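Local coordinates for protein phenolic acid decarboxylase (PDB 7AE5) that catalyses the reversible, non-oxidative decarboxylation of 4-hydroxybenzoate and 3,4-dihydroxybenzoate, using prenylated FMN and manganese, in the anaerobic breakdown of phenolic compounds, at residues C[352-357]-C[386-391]; C[65-70]-C[304-309]; C[344-349]-C[393-398]; C[331-336]-C[370-375]. All blocks are in the same frame, centred on the assembly; numbering follows the deposited sequence.

Contact 1 (C[352-357]-C[386-391]); sequences GVIIST and IVVDEF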
loop_
_atom_site.group_PDB
_atom_site.type_symbol
_atom_site.label_atom_id
_atom_site.label_comp_id
_atom_site.label_asym_id
_atom_site.label_seq_id
_atom_site.Cartn_x
_atom_site.Cartn_y
_atom_site.Cartn_z
ATOM N N GLY C 352 21.230 -2.370 9.653
ATOM C CA GLY C 352 20.847 -3.614 9.005
ATOM C C GLY C 352 21.082 -4.784 9.947
ATOM O O GLY C 352 22.165 -4.924 10.519
ATOM N N VAL C 353 20.050 -5.613 10.106
ATOM C CA VAL C 353 20.072 -6.712 11.069
ATOM C C VAL C 353 19.536 -7.968 10.398
ATOM O O VAL C 353 18.506 -7.924 9.718
ATOM C CB VAL C 353 19.245 -6.389 12.331
ATOM C CG1 VAL C 353 19.310 -7.540 13.323
ATOM C CG2 VAL C 353 19.736 -5.105 12.980
ATOM N N ILE C 354 20.230 -9.086 10.593
ATOM C CA ILE C 354 19.779 -10.394 10.136
ATOM C C ILE C 354 19.715 -11.314 11.345
ATOM O O ILE C 354 20.730 -11.534 12.018
ATOM C CB ILE C 354 20.699 -10.977 9.051
ATOM C CG1 ILE C 354 21.040 -9.908 8.013
ATOM C CG2 ILE C 354 20.045 -12.182 8.389
ATOM C CD1 ILE C 354 22.016 -10.371 6.972
ATOM N N ILE C 355 18.527 -11.846 11.623
ATOM C CA ILE C 355 18.299 -12.741 12.752
ATOM C C ILE C 355 17.991 -14.130 12.215
ATOM O O ILE C 355 17.100 -14.293 11.374
ATOM C CB ILE C 355 17.149 -12.251 13.648
ATOM C CG1 ILE C 355 17.377 -10.808 14.091
ATOM C CG2 ILE C 355 16.984 -13.165 14.855
ATOM C CD1 ILE C 355 16.098 -10.087 14.464
ATOM N N SER C 356 18.720 -15.127 12.703
ATOM C CA SER C 356 18.368 -16.521 12.480
ATOM C C SER C 356 17.629 -17.043 13.702
ATOM O O SER C 356 18.033 -16.792 14.841
ATOM C CB SER C 356 19.604 -17.380 12.203
ATOM O OG SER C 356 20.404 -17.534 13.361
ATOM N N THR C 357 16.540 -17.763 13.462
ATOM C CA THR C 357 15.724 -18.238 14.565
ATOM C C THR C 357 14.986 -19.496 14.141
ATOM O O THR C 357 14.776 -19.750 12.952
ATOM C CB THR C 357 14.729 -17.166 15.022
ATOM O OG1 THR C 357 14.046 -17.612 16.202
ATOM C CG2 THR C 357 13.715 -16.893 13.924
ATOM N N ILE C 386 16.025 -8.664 8.557
ATOM C CA ILE C 386 15.802 -9.901 7.818
ATOM C C ILE C 386 15.843 -11.055 8.807
ATOM O O ILE C 386 16.787 -11.167 9.598
ATOM C CB ILE C 386 16.851 -10.093 6.709
ATOM C CG1 ILE C 386 16.905 -8.863 5.801
ATOM C CG2 ILE C 386 16.554 -11.351 5.905
ATOM C CD1 ILE C 386 18.145 -8.796 4.944
ATOM N N VAL C 387 14.825 -11.909 8.765
ATOM C CA VAL C 387 14.740 -13.082 9.629
ATOM C C VAL C 387 14.866 -14.327 8.764
ATOM O O VAL C 387 14.140 -14.480 7.776
ATOM C CB VAL C 387 13.433 -13.104 10.437
ATOM C CG1 VAL C 387 13.479 -14.215 11.470
ATOM C CG2 VAL C 387 13.203 -11.758 11.108
ATOM N N VAL C 388 15.787 -15.213 9.137
ATOM C CA VAL C 388 16.043 -16.445 8.406
ATOM C C VAL C 388 15.877 -17.623 9.363
ATOM O O VAL C 388 15.782 -17.458 10.581
ATOM C CB VAL C 388 17.439 -16.457 7.756
ATOM C CG1 VAL C 388 17.588 -15.284 6.791
ATOM C CG2 VAL C 388 18.517 -16.407 8.829
ATOM N N ASP C 389 15.852 -18.825 8.790
ATOM C CA ASP C 389 15.615 -20.023 9.580
ATOM C C ASP C 389 16.846 -20.381 10.412
ATOM O O ASP C 389 17.921 -19.789 10.284
ATOM C CB ASP C 389 15.230 -21.197 8.682
ATOM C CG ASP C 389 13.856 -21.036 8.066
ATOM O OD1 ASP C 389 12.891 -20.801 8.826
ATOM O OD2 ASP C 389 13.739 -21.155 6.827
ATOM N N GLU C 390 16.669 -21.391 11.266
ATOM C CA GLU C 390 17.691 -21.738 12.247
ATOM C C GLU C 390 18.950 -22.295 11.595
ATOM O O GLU C 390 20.050 -22.120 12.128
ATOM C CB GLU C 390 17.120 -22.736 13.256
ATOM C CG GLU C 390 16.795 -24.106 12.673
ATOM C CD GLU C 390 15.374 -24.201 12.137
ATOM O OE1 GLU C 390 14.727 -23.145 11.965
ATOM O OE2 GLU C 390 14.907 -25.334 11.885
ATOM N N PHE C 391 18.817 -22.955 10.447
ATOM C CA PHE C 391 19.960 -23.575 9.790
ATOM C C PHE C 391 20.722 -22.618 8.883
ATOM O O PHE C 391 21.787 -22.986 8.378
ATOM C CB PHE C 391 19.508 -24.795 8.975
ATOM C CG PHE C 391 18.418 -24.494 7.989
ATOM C CD1 PHE C 391 17.088 -24.554 8.368
ATOM C CD2 PHE C 391 18.723 -24.144 6.683
ATOM C CE1 PHE C 391 16.082 -24.276 7.463
ATOM C CE2 PHE C 391 17.721 -23.861 5.776
ATOM C CZ PHE C 391 16.399 -23.922 6.169
HETATM O O HOH W 1 21.539 -19.943 12.128
#

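Contact 2 (C[65-70]-C[304-309]); sequences TNVHGS and IFENLY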
loop_
_atom_site.group_PDB
_atom_site.type_symbol
_atom_site.label_atom_id
_atom_site.label_comp_id
_atom_site.label_asym_id
_atom_site.label_seq_id
_atom_site.Cartn_x
_atom_site.Cartn_y
_atom_site.Cartn_z
ATOM N N THR C 65 48.452 0.120 10.658
ATOM C CA THR C 65 47.056 0.393 10.348
ATOM C C THR C 65 46.375 -0.889 9.888
ATOM O O THR C 65 47.030 -1.876 9.546
ATOM C CB THR C 65 46.919 1.488 9.279
ATOM O OG1 THR C 65 45.564 1.950 9.231
ATOM C CG2 THR C 65 47.321 0.957 7.911
ATOM N N ASN C 66 45.038 -0.853 9.886
ATOM C CA ASN C 66 44.205 -2.004 9.524
ATOM C C ASN C 66 44.491 -3.199 10.430
ATOM O O ASN C 66 44.482 -4.352 9.992
ATOM C CB ASN C 66 44.376 -2.380 8.050
ATOM C CG ASN C 66 43.141 -3.050 7.472
ATOM O OD1 ASN C 66 42.019 -2.592 7.685
ATOM N ND2 ASN C 66 43.343 -4.141 6.743
ATOM N N VAL C 67 44.744 -2.920 11.711
ATOM C CA VAL C 67 45.066 -3.981 12.660
ATOM C C VAL C 67 43.863 -4.895 12.871
ATOM O O VAL C 67 43.999 -6.124 12.901
ATOM C CB VAL C 67 45.563 -3.372 13.984
ATOM C CG1 VAL C 67 45.699 -4.445 15.052
ATOM C CG2 VAL C 67 46.884 -2.648 13.774
ATOM N N HIS C 68 42.673 -4.315 13.013
ATOM C CA HIS C 68 41.440 -5.071 13.197
ATOM C C HIS C 68 40.713 -5.355 11.886
ATOM O O HIS C 68 39.605 -5.897 11.916
ATOM C CB HIS C 68 40.487 -4.318 14.133
ATOM C CG HIS C 68 40.879 -4.362 15.578
ATOM N ND1 HIS C 68 41.868 -3.561 16.105
ATOM C CD2 HIS C 68 40.395 -5.091 16.611
ATOM C CE1 HIS C 68 41.987 -3.804 17.398
ATOM N NE2 HIS C 68 41.104 -4.729 17.730
ATOM N N GLY C 69 41.305 -5.016 10.743
ATOM C CA GLY C 69 40.542 -4.919 9.511
ATOM C C GLY C 69 40.310 -6.175 8.693
ATOM O O GLY C 69 40.437 -6.137 7.466
ATOM N N SER C 70 39.947 -7.277 9.343
ATOM C CA SER C 70 39.586 -8.508 8.647
ATOM C C SER C 70 39.117 -9.517 9.680
ATOM O O SER C 70 39.479 -9.439 10.857
ATOM C CB SER C 70 40.753 -9.087 7.839
ATOM O OG SER C 70 41.763 -9.619 8.682
ATOM N N ILE C 304 54.859 2.634 18.616
ATOM C CA ILE C 304 54.224 2.345 17.338
ATOM C C ILE C 304 52.871 3.041 17.317
ATOM O O ILE C 304 52.007 2.759 18.156
ATOM C CB ILE C 304 54.072 0.834 17.113
ATOM C CG1 ILE C 304 55.450 0.186 16.957
ATOM C CG2 ILE C 304 53.213 0.571 15.896
ATOM C CD1 ILE C 304 55.456 -1.312 17.177
ATOM N N PHE C 305 52.689 3.947 16.360
ATOM C CA PHE C 305 51.449 4.708 16.228
ATOM C C PHE C 305 50.403 3.811 15.580
ATOM O O PHE C 305 50.341 3.689 14.354
ATOM C CB PHE C 305 51.683 5.973 15.409
ATOM C CG PHE C 305 50.460 6.840 15.247
ATOM C CD1 PHE C 305 49.436 6.809 16.182
ATOM C CD2 PHE C 305 50.340 7.695 14.162
ATOM C CE1 PHE C 305 48.315 7.607 16.034
ATOM C CE2 PHE C 305 49.220 8.498 14.009
ATOM C CZ PHE C 305 48.208 8.453 14.948
ATOM N N GLU C 306 49.573 3.180 16.407
ATOM C CA GLU C 306 48.486 2.342 15.914
ATOM C C GLU C 306 47.303 3.238 15.571
ATOM O O GLU C 306 46.608 3.733 16.464
ATOM C CB GLU C 306 48.099 1.290 16.949
ATOM C CG GLU C 306 47.038 0.311 16.457
ATOM C CD GLU C 306 46.242 -0.322 17.584
ATOM O OE1 GLU C 306 46.495 0.013 18.759
ATOM O OE2 GLU C 306 45.364 -1.162 17.294
ATOM N N ASN C 307 47.079 3.454 14.278
ATOM C CA ASN C 307 46.016 4.325 13.807
ATOM C C ASN C 307 45.111 3.558 12.854
ATOM O O ASN C 307 45.463 2.488 12.353
ATOM C CB ASN C 307 46.578 5.573 13.118
ATOM C CG ASN C 307 45.752 6.811 13.398
ATOM O OD1 ASN C 307 45.129 6.931 14.454
ATOM N ND2 ASN C 307 45.752 7.748 12.457
ATOM N N LEU C 308 43.937 4.130 12.603
ATOM C CA LEU C 308 42.884 3.466 11.850
ATOM C C LEU C 308 42.463 4.324 10.668
ATOM O O LEU C 308 42.314 5.543 10.796
ATOM C CB LEU C 308 41.672 3.174 12.757
ATOM C CG LEU C 308 40.285 2.843 12.187
ATOM C CD1 LEU C 308 39.527 1.989 13.183
ATOM C CD2 LEU C 308 39.467 4.097 11.879
ATOM N N TYR C 309 42.270 3.684 9.520
ATOM C CA TYR C 309 41.627 4.326 8.383
ATOM C C TYR C 309 40.153 3.945 8.343
ATOM O O TYR C 309 39.794 2.781 8.550
ATOM C CB TYR C 309 42.282 3.938 7.054
ATOM C CG TYR C 309 41.517 4.483 5.865
ATOM C CD1 TYR C 309 41.630 5.818 5.496
ATOM C CD2 TYR C 309 40.653 3.673 5.135
ATOM C CE1 TYR C 309 40.924 6.326 4.423
ATOM C CE2 TYR C 309 39.940 4.173 4.063
ATOM C CZ TYR C 309 40.080 5.501 3.711
ATOM O OH TYR C 309 39.375 6.011 2.644
HETATM O O HOH W 2 42.853 0.925 9.249
HETATM O O HOH W 3 44.599 -0.235 13.021
#

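Contact 3 (C[344-349]-C[393-398]); sequences NAMYTH and DPFNLE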
loop_
_atom_site.group_PDB
_atom_site.type_symbol
_atom_site.label_atom_id
_atom_site.label_comp_id
_atom_site.label_asym_id
_atom_site.label_seq_id
_atom_site.Cartn_x
_atom_site.Cartn_y
_atom_site.Cartn_z
ATOM N N ASN C 344 22.938 -11.042 13.539
ATOM C CA ASN C 344 23.978 -10.377 12.759
ATOM C C ASN C 344 23.553 -8.918 12.612
ATOM O O ASN C 344 22.751 -8.580 11.735
ATOM C CB ASN C 344 24.166 -11.065 11.407
ATOM C CG ASN C 344 25.065 -10.284 10.456
ATOM O OD1 ASN C 344 25.673 -9.281 10.826
ATOM N ND2 ASN C 344 25.159 -10.757 9.217
ATOM N N ALA C 345 24.095 -8.056 13.471
ATOM C CA ALA C 345 23.793 -6.629 13.469
ATOM C C ALA C 345 25.030 -5.804 13.121
ATOM O O ALA C 345 25.292 -4.761 13.725
ATOM C CB ALA C 345 23.224 -6.196 14.819
ATOM N N MET C 346 25.794 -6.258 12.131
ATOM C CA MET C 346 27.120 -5.723 11.841
ATOM C C MET C 346 27.126 -4.563 10.853
ATOM O O MET C 346 28.207 -4.072 10.514
ATOM C CB MET C 346 28.020 -6.832 11.287
ATOM C CG MET C 346 28.177 -8.051 12.175
ATOM S SD MET C 346 29.355 -9.225 11.472
ATOM C CE MET C 346 29.164 -8.906 9.717
ATOM N N TYR C 347 25.972 -4.111 10.380
ATOM C CA TYR C 347 25.910 -3.253 9.201
ATOM C C TYR C 347 25.471 -1.848 9.595
ATOM O O TYR C 347 24.301 -1.623 9.925
ATOM C CB TYR C 347 24.986 -3.878 8.162
ATOM C CG TYR C 347 25.410 -5.295 7.850
ATOM C CD1 TYR C 347 26.673 -5.559 7.335
ATOM C CD2 TYR C 347 24.568 -6.369 8.098
ATOM C CE1 TYR C 347 27.077 -6.851 7.062
ATOM C CE2 TYR C 347 24.964 -7.664 7.825
ATOM C CZ TYR C 347 26.219 -7.898 7.308
ATOM O OH TYR C 347 26.617 -9.187 7.039
ATOM N N THR C 348 26.419 -0.914 9.546
ATOM C CA THR C 348 26.202 0.491 9.889
ATOM C C THR C 348 25.606 0.623 11.291
ATOM O O THR C 348 24.516 1.161 11.492
ATOM C CB THR C 348 25.323 1.180 8.842
ATOM O OG1 THR C 348 25.649 0.672 7.542
ATOM C CG2 THR C 348 25.562 2.684 8.861
ATOM N N HIS C 349 26.359 0.109 12.265
ATOM C CA HIS C 349 25.966 0.124 13.675
ATOM C C HIS C 349 24.563 -0.438 13.876
ATOM O O HIS C 349 23.749 0.114 14.616
ATOM C CB HIS C 349 26.071 1.528 14.267
ATOM C CG HIS C 349 26.403 1.539 15.727
ATOM N ND1 HIS C 349 26.629 2.702 16.431
ATOM C CD2 HIS C 349 26.554 0.526 16.614
ATOM C CE1 HIS C 349 26.903 2.405 17.690
ATOM N NE2 HIS C 349 26.862 1.092 17.827
ATOM N N ASP C 393 23.079 -19.549 8.250
ATOM C CA ASP C 393 24.061 -18.688 8.895
ATOM C C ASP C 393 23.756 -17.240 8.537
ATOM O O ASP C 393 23.918 -16.858 7.371
ATOM C CB ASP C 393 25.473 -19.077 8.443
ATOM C CG ASP C 393 26.568 -18.271 9.134
ATOM O OD1 ASP C 393 26.256 -17.394 9.969
ATOM O OD2 ASP C 393 27.755 -18.520 8.834
ATOM N N PRO C 394 23.317 -16.404 9.485
ATOM C CA PRO C 394 22.989 -15.012 9.143
ATOM C C PRO C 394 24.207 -14.144 8.874
ATOM O O PRO C 394 24.041 -12.985 8.472
ATOM C CB PRO C 394 22.224 -14.525 10.377
ATOM C CG PRO C 394 22.830 -15.302 11.496
ATOM C CD PRO C 394 23.183 -16.662 10.929
ATOM N N PHE C 395 25.415 -14.658 9.092
ATOM C CA PHE C 395 26.635 -13.948 8.738
ATOM C C PHE C 395 27.145 -14.324 7.355
ATOM O O PHE C 395 28.024 -13.636 6.823
ATOM C CB PHE C 395 27.722 -14.221 9.784
ATOM C CG PHE C 395 27.349 -13.780 11.171
ATOM C CD1 PHE C 395 27.588 -12.481 11.589
ATOM C CD2 PHE C 395 26.747 -14.663 12.054
ATOM C CE1 PHE C 395 27.241 -12.073 12.864
ATOM C CE2 PHE C 395 26.398 -14.261 13.328
ATOM C CZ PHE C 395 26.644 -12.965 13.734
ATOM N N ASN C 396 26.619 -15.399 6.769
ATOM C CA ASN C 396 26.948 -15.807 5.406
ATOM C C ASN C 396 25.923 -15.151 4.490
ATOM O O ASN C 396 24.830 -15.673 4.266
ATOM C CB ASN C 396 26.942 -17.325 5.284
ATOM C CG ASN C 396 27.452 -17.812 3.938
ATOM O OD1 ASN C 396 27.107 -17.265 2.890
ATOM N ND2 ASN C 396 28.277 -18.850 3.965
ATOM N N LEU C 397 26.282 -13.980 3.957
ATOM C CA LEU C 397 25.340 -13.216 3.147
ATOM C C LEU C 397 24.930 -13.971 1.887
ATOM O O LEU C 397 23.830 -13.756 1.366
ATOM C CB LEU C 397 25.947 -11.859 2.796
ATOM C CG LEU C 397 26.233 -10.975 4.010
ATOM C CD1 LEU C 397 26.704 -9.591 3.594
ATOM C CD2 LEU C 397 24.987 -10.880 4.876
ATOM N N GLU C 398 25.794 -14.857 1.386
ATOM C CA GLU C 398 25.406 -15.718 0.273
ATOM C C GLU C 398 24.286 -16.668 0.682
ATOM O O GLU C 398 23.398 -16.979 -0.121
ATOM C CB GLU C 398 26.622 -16.497 -0.235
ATOM C CG GLU C 398 27.638 -15.637 -0.972
ATOM C CD GLU C 398 28.576 -14.901 -0.033
ATOM O OE1 GLU C 398 29.230 -13.935 -0.482
ATOM O OE2 GLU C 398 28.657 -15.282 1.155
#

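Contact 4 (C[331-336]-C[370-375]); sequences KQLKET and FRLLST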
loop_
_atom_site.group_PDB
_atom_site.type_symbol
_atom_site.label_atom_id
_atom_site.label_comp_id
_atom_site.label_asym_id
_atom_site.label_seq_id
_atom_site.Cartn_x
_atom_site.Cartn_y
_atom_site.Cartn_z
ATOM N N LYS C 331 21.523 -11.298 23.134
ATOM C CA LYS C 331 21.182 -11.647 24.509
ATOM C C LYS C 331 19.830 -11.069 24.913
ATOM O O LYS C 331 19.080 -11.705 25.662
ATOM C CB LYS C 331 22.278 -11.168 25.461
ATOM C CG LYS C 331 23.547 -12.005 25.424
ATOM C CD LYS C 331 24.529 -11.547 26.489
ATOM C CE LYS C 331 25.800 -12.379 26.476
ATOM N NZ LYS C 331 25.524 -13.839 26.585
ATOM N N GLN C 332 19.502 -9.865 24.436
ATOM C CA GLN C 332 18.198 -9.285 24.744
ATOM C C GLN C 332 17.074 -10.064 24.073
ATOM O O GLN C 332 16.026 -10.301 24.685
ATOM C CB GLN C 332 18.157 -7.813 24.326
ATOM C CG GLN C 332 19.334 -6.993 24.828
ATOM C CD GLN C 332 19.292 -5.549 24.366
ATOM O OE1 GLN C 332 18.647 -5.221 23.373
ATOM N NE2 GLN C 332 19.998 -4.679 25.080
ATOM N N LEU C 333 17.268 -10.468 22.814
ATOM C CA LEU C 333 16.263 -11.288 22.143
ATOM C C LEU C 333 16.130 -12.649 22.811
ATOM O O LEU C 333 15.018 -13.169 22.966
ATOM C CB LEU C 333 16.621 -11.463 20.666
ATOM C CG LEU C 333 16.589 -10.248 19.737
ATOM C CD1 LEU C 333 16.522 -10.707 18.287
ATOM C CD2 LEU C 333 15.417 -9.341 20.064
ATOM N N LYS C 334 17.255 -13.238 23.221
ATOM C CA LYS C 334 17.239 -14.603 23.736
ATOM C C LYS C 334 16.544 -14.696 25.088
ATOM O O LYS C 334 16.016 -15.760 25.434
ATOM C CB LYS C 334 18.670 -15.137 23.835
ATOM C CG LYS C 334 18.771 -16.622 24.134
ATOM C CD LYS C 334 18.675 -17.450 22.866
ATOM C CE LYS C 334 19.178 -18.865 23.095
ATOM N NZ LYS C 334 18.981 -19.716 21.892
ATOM N N GLU C 335 16.522 -13.602 25.858
ATOM C CA GLU C 335 15.924 -13.646 27.189
ATOM C C GLU C 335 14.462 -14.075 27.127
ATOM O O GLU C 335 13.980 -14.792 28.011
ATOM C CB GLU C 335 16.060 -12.282 27.876
ATOM C CG GLU C 335 14.922 -11.307 27.587
ATOM C CD GLU C 335 15.231 -9.876 27.986
ATOM O OE1 GLU C 335 16.392 -9.591 28.352
ATOM O OE2 GLU C 335 14.307 -9.036 27.927
ATOM N N THR C 336 13.749 -13.671 26.076
ATOM C CA THR C 336 12.334 -13.973 25.930
ATOM C C THR C 336 12.034 -14.866 24.739
ATOM O O THR C 336 10.893 -15.323 24.600
ATOM C CB THR C 336 11.526 -12.674 25.801
ATOM O OG1 THR C 336 12.171 -11.799 24.867
ATOM C CG2 THR C 336 11.417 -11.983 27.151
ATOM N N PHE C 370 9.718 -7.782 15.694
ATOM C CA PHE C 370 9.075 -6.827 16.593
ATOM C C PHE C 370 9.865 -6.671 17.887
ATOM O O PHE C 370 9.981 -5.562 18.422
ATOM C CB PHE C 370 7.644 -7.266 16.909
ATOM C CG PHE C 370 6.700 -7.180 15.741
ATOM C CD1 PHE C 370 6.929 -6.289 14.706
ATOM C CD2 PHE C 370 5.572 -7.983 15.691
ATOM C CE1 PHE C 370 6.056 -6.208 13.637
ATOM C CE2 PHE C 370 4.694 -7.908 14.624
ATOM C CZ PHE C 370 4.937 -7.018 13.596
ATOM N N ARG C 371 10.414 -7.773 18.403
ATOM C CA ARG C 371 11.193 -7.700 19.634
ATOM C C ARG C 371 12.471 -6.897 19.424
ATOM O O ARG C 371 12.821 -6.044 20.249
ATOM C CB ARG C 371 11.512 -9.106 20.143
ATOM C CG ARG C 371 12.038 -9.126 21.569
ATOM C CD ARG C 371 11.152 -8.299 22.490
ATOM N NE ARG C 371 11.080 -8.846 23.840
ATOM C CZ ARG C 371 9.976 -8.904 24.574
ATOM N NH1 ARG C 371 8.806 -8.501 24.102
ATOM N NH2 ARG C 371 10.046 -9.375 25.815
ATOM N N LEU C 372 13.177 -7.150 18.319
ATOM C CA LEU C 372 14.377 -6.376 18.020
ATOM C C LEU C 372 14.049 -4.899 17.872
ATOM O O LEU C 372 14.737 -4.036 18.429
ATOM C CB LEU C 372 15.043 -6.892 16.746
ATOM C CG LEU C 372 16.279 -6.056 16.399
ATOM C CD1 LEU C 372 17.555 -6.748 16.867
ATOM C CD2 LEU C 372 16.335 -5.732 14.916
ATOM N N LEU C 373 12.995 -4.589 17.119
ATOM C CA LEU C 373 12.567 -3.208 16.955
ATOM C C LEU C 373 12.010 -2.609 18.238
ATOM O O LEU C 373 11.566 -1.457 18.216
ATOM C CB LEU C 373 11.528 -3.111 15.837
ATOM C CG LEU C 373 12.039 -3.500 14.447
ATOM C CD1 LEU C 373 10.891 -3.635 13.462
ATOM C CD2 LEU C 373 13.057 -2.490 13.951
ATOM N N SER C 374 12.018 -3.346 19.350
ATOM C CA SER C 374 11.621 -2.789 20.636
ATOM C C SER C 374 12.741 -2.827 21.674
ATOM O O SER C 374 12.474 -2.626 22.864
ATOM C CB SER C 374 10.369 -3.495 21.169
ATOM O OG SER C 374 10.419 -4.897 20.973
ATOM N N THR C 375 13.985 -3.082 21.260
ATOM C CA THR C 375 15.128 -3.019 22.158
ATOM C C THR C 375 15.686 -1.601 22.205
ATOM O O THR C 375 15.409 -0.789 21.318
ATOM C CB THR C 375 16.208 -3.994 21.698
ATOM O OG1 THR C 375 16.475 -3.787 20.306
ATOM C CG2 THR C 375 15.746 -5.426 21.911
#

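Contact 1 (C[352-357]-C[386-391])
The carbonyl oxygen of Ile-355 is gripped by two groups of the facing strand: Val-388 N donates to Ile-355 O at 2.8 Å with an N-H...O angle of 166°, and the CA-H of Val-387 leans on the same Ile-355 O, with Val-387 CA 3.2 Å from it. The pattern repeats one step back, where Ile-355 N reaches Ile-386 O at 2.8 Å while the CA-H of Ile-354 also approaches that oxygen. Ile-386 N to Val-353 O and the more bent Thr-357 N to Val-388 O complete a parallel ladder between strand segments inclined 21° to each other.

Paired side chains share a face. Ile-354 and Ile-386 run alongside each other in the same direction, with Ile-354 CG2 4.2 Å from Ile-386 CB; helix 397-407 packs over them. On the other face Thr-357 CG2 meets Val-387 CG1 at 3.6 Å, under helix 364-372. The methyl takes this place because Thr-357 OG1 stands anti to the backbone N (chi1 -174°), leaving CG2 between N and the carbonyl carbon. A water links Ser-356 of the strand to the loop after Val-388: Ser-356 OG donates to it at 2.9 Å, and it donates in turn to Glu-390 O at 2.6 Å. In that loop Asp-389 is held from outside, its OD2 bonding Thr-444 OG1.

Helices 364-372 and 378-381 lie between the two strands in sequence, the beta-alpha-beta crossover of a sheet sandwiched by helices in the C-terminal domain of this UbiD-family enzyme.

Contact 2 (C[65-70]-C[304-309])
Thr-65 ends strand 62-65 and meets Asn-307 in two ways. Its CA-H points at the backbone carbonyl, Thr-65 CA lying 3.3 Å from Asn-307 O, and its hydroxyl oxygen, Thr-65 OG1, lies 3.2 Å from the same Asn-307 O. A chi1 of -166° puts OG1 anti to the backbone N, where it meets both this carbonyl and a water, 2.9 Å from Thr-65 OG1, that accepts from Tyr-309 N.

At Asn-66 the backbone takes a left-handed helical conformation; the side chain sets off away from segment 304-309, and its ND2 donates to Pro-49 O. Val-67 N then donates to a second water at 3.0 Å, which in turn can donate to Asn-307 O, so that this carbonyl is approached from several quarters. The side chain of Val-67 crosses the extended Glu-306 at about a right angle: Val-67 CG2 lies 4.0 Å from Glu-306 CG, while CB and CG1 lie close to Glu-306 OE2. His-68 brings the edge of its ring near that oxygen, His-68 CE1 being 4.3 Å from Glu-306 OE2. Lys-145 joins the two, its NZ forming a salt bridge with Glu-306 OE2 and a hydrogen bond with His-68 ND1, and probably tempers the carboxylate's charge in this buried place.

The touching parts run 86° apart, diverging just beyond the point where strands 62-65 and 304-306 are parallel neighbours in the four-stranded mixed sheet of the N-terminal region, with 304-306, from far along the chain, as an edge strand of that sheet within this chain.

Contact 3 (C[344-349]-C[393-398])
Asn-344 carries CG anti to the backbone N (chi1 170°) and Phe-395 sets its ring anti to the carbonyl carbon (chi1 -60°), which lays amide and ring against each other, their planes 19° apart. Asn-344 CB sits over the ring face, 3.8 Å from the Phe-395 centroid, as a CH-pi contact. The amide nitrogen spends both protons in its plane: Asn-344 ND2 gives a short, nearly straight bond of 2.6 Å to Pro-394 O, and one of 3.1 Å to Tyr-347 OH. Asn-344 OD1 accepts from Met-346 N at 3.3 Å, closing an Asx turn, so three bonds fix the rotation of this buried amide. Met-346 SD meets the edge of the ring, 3.7 Å from Phe-395 CD1, a Met-aromatic contact. Leu-397 and Tyr-347 meet from opposite directions, Leu-397 CD2 3.2 Å from Tyr-347 OH. A leucine in place of Asn-344 would probably leave Pro-394 O and Tyr-347 OH without their donor and undo the Asx turn. Leu-397 also packs on Leu-397 of the second subunit. Asp-393 to Asn-396 form a type I turn, in which Asp-393 OD1 takes Phe-395 N in a second Asx turn, and which leads into the N-cap Asn-396 of helix 397-407.

Contact 4 (C[331-336]-C[370-375])
Arg-371 starts across from Leu-333, whose CD2 lies 3.9 Å from Arg-371 CB and 3.7 Å from Arg-371 CG as the two chains run alongside in opposing senses. A bend at chi2 (49°) and another at chi3 then bring the guanidinium to Thr-336, whose side chain crosses that of Arg-371 at about a right angle. There Arg-371 NE makes a weak hydrogen bond of 3.3 Å to Thr-336 OG1, and Arg-371 NH2 touches the Thr-336 CG2 methyl at 3.2 Å. NH1 turns to Ser-374 OG of the third subunit, its stronger partner. Leu-333 CD2 also rests on the backbone, 3.6 Å from Leu-372 N. One residue before Leu-333, Gln-332 brings OE1 to 3.2 Å from Thr-375 CB. Thr-375 OG1 donates to Leu-372 O at 2.6 Å, in the carbonyl plane on a lone pair, and caps Gly-378 N. A valine instead of Thr-375 is likely to leave Gly-378 N without its cap and Leu-372 O with one donor fewer. Helix 323-336 and the end of helix 364-372 thus lie together on one face of the sheet, Leu-333 and Leu-372 both resting on Ile-355 of strand 352-357.

In the fold
Contacts 1, 3 and 4 all lie in the C-terminal domain. Contact 1 supplies the sheet core; contact 3, 9 Å from it centre to centre, is joined through Asn-344 N, 2.7 Å from Ile-354 O in a probable hydrogen bond, and through Ile-354 packing on Leu-397. Contact 4, centred 13 Å from contact 1, lies on the Ile-355 face, while helix 397-407, reached by contact 3, packs on the Ile-354 face. Contact 2 stands apart, about 31 Å from contact 1 between centres, and ties the N-terminal region to the Rift-related domain. It lies nearest the chemistry: the Leu-308 side chain is about 8 Å from that of Thr-166, predicted to bind prenylated FMN, and about 10 Å from that of Glu-278, the predicted proton donor.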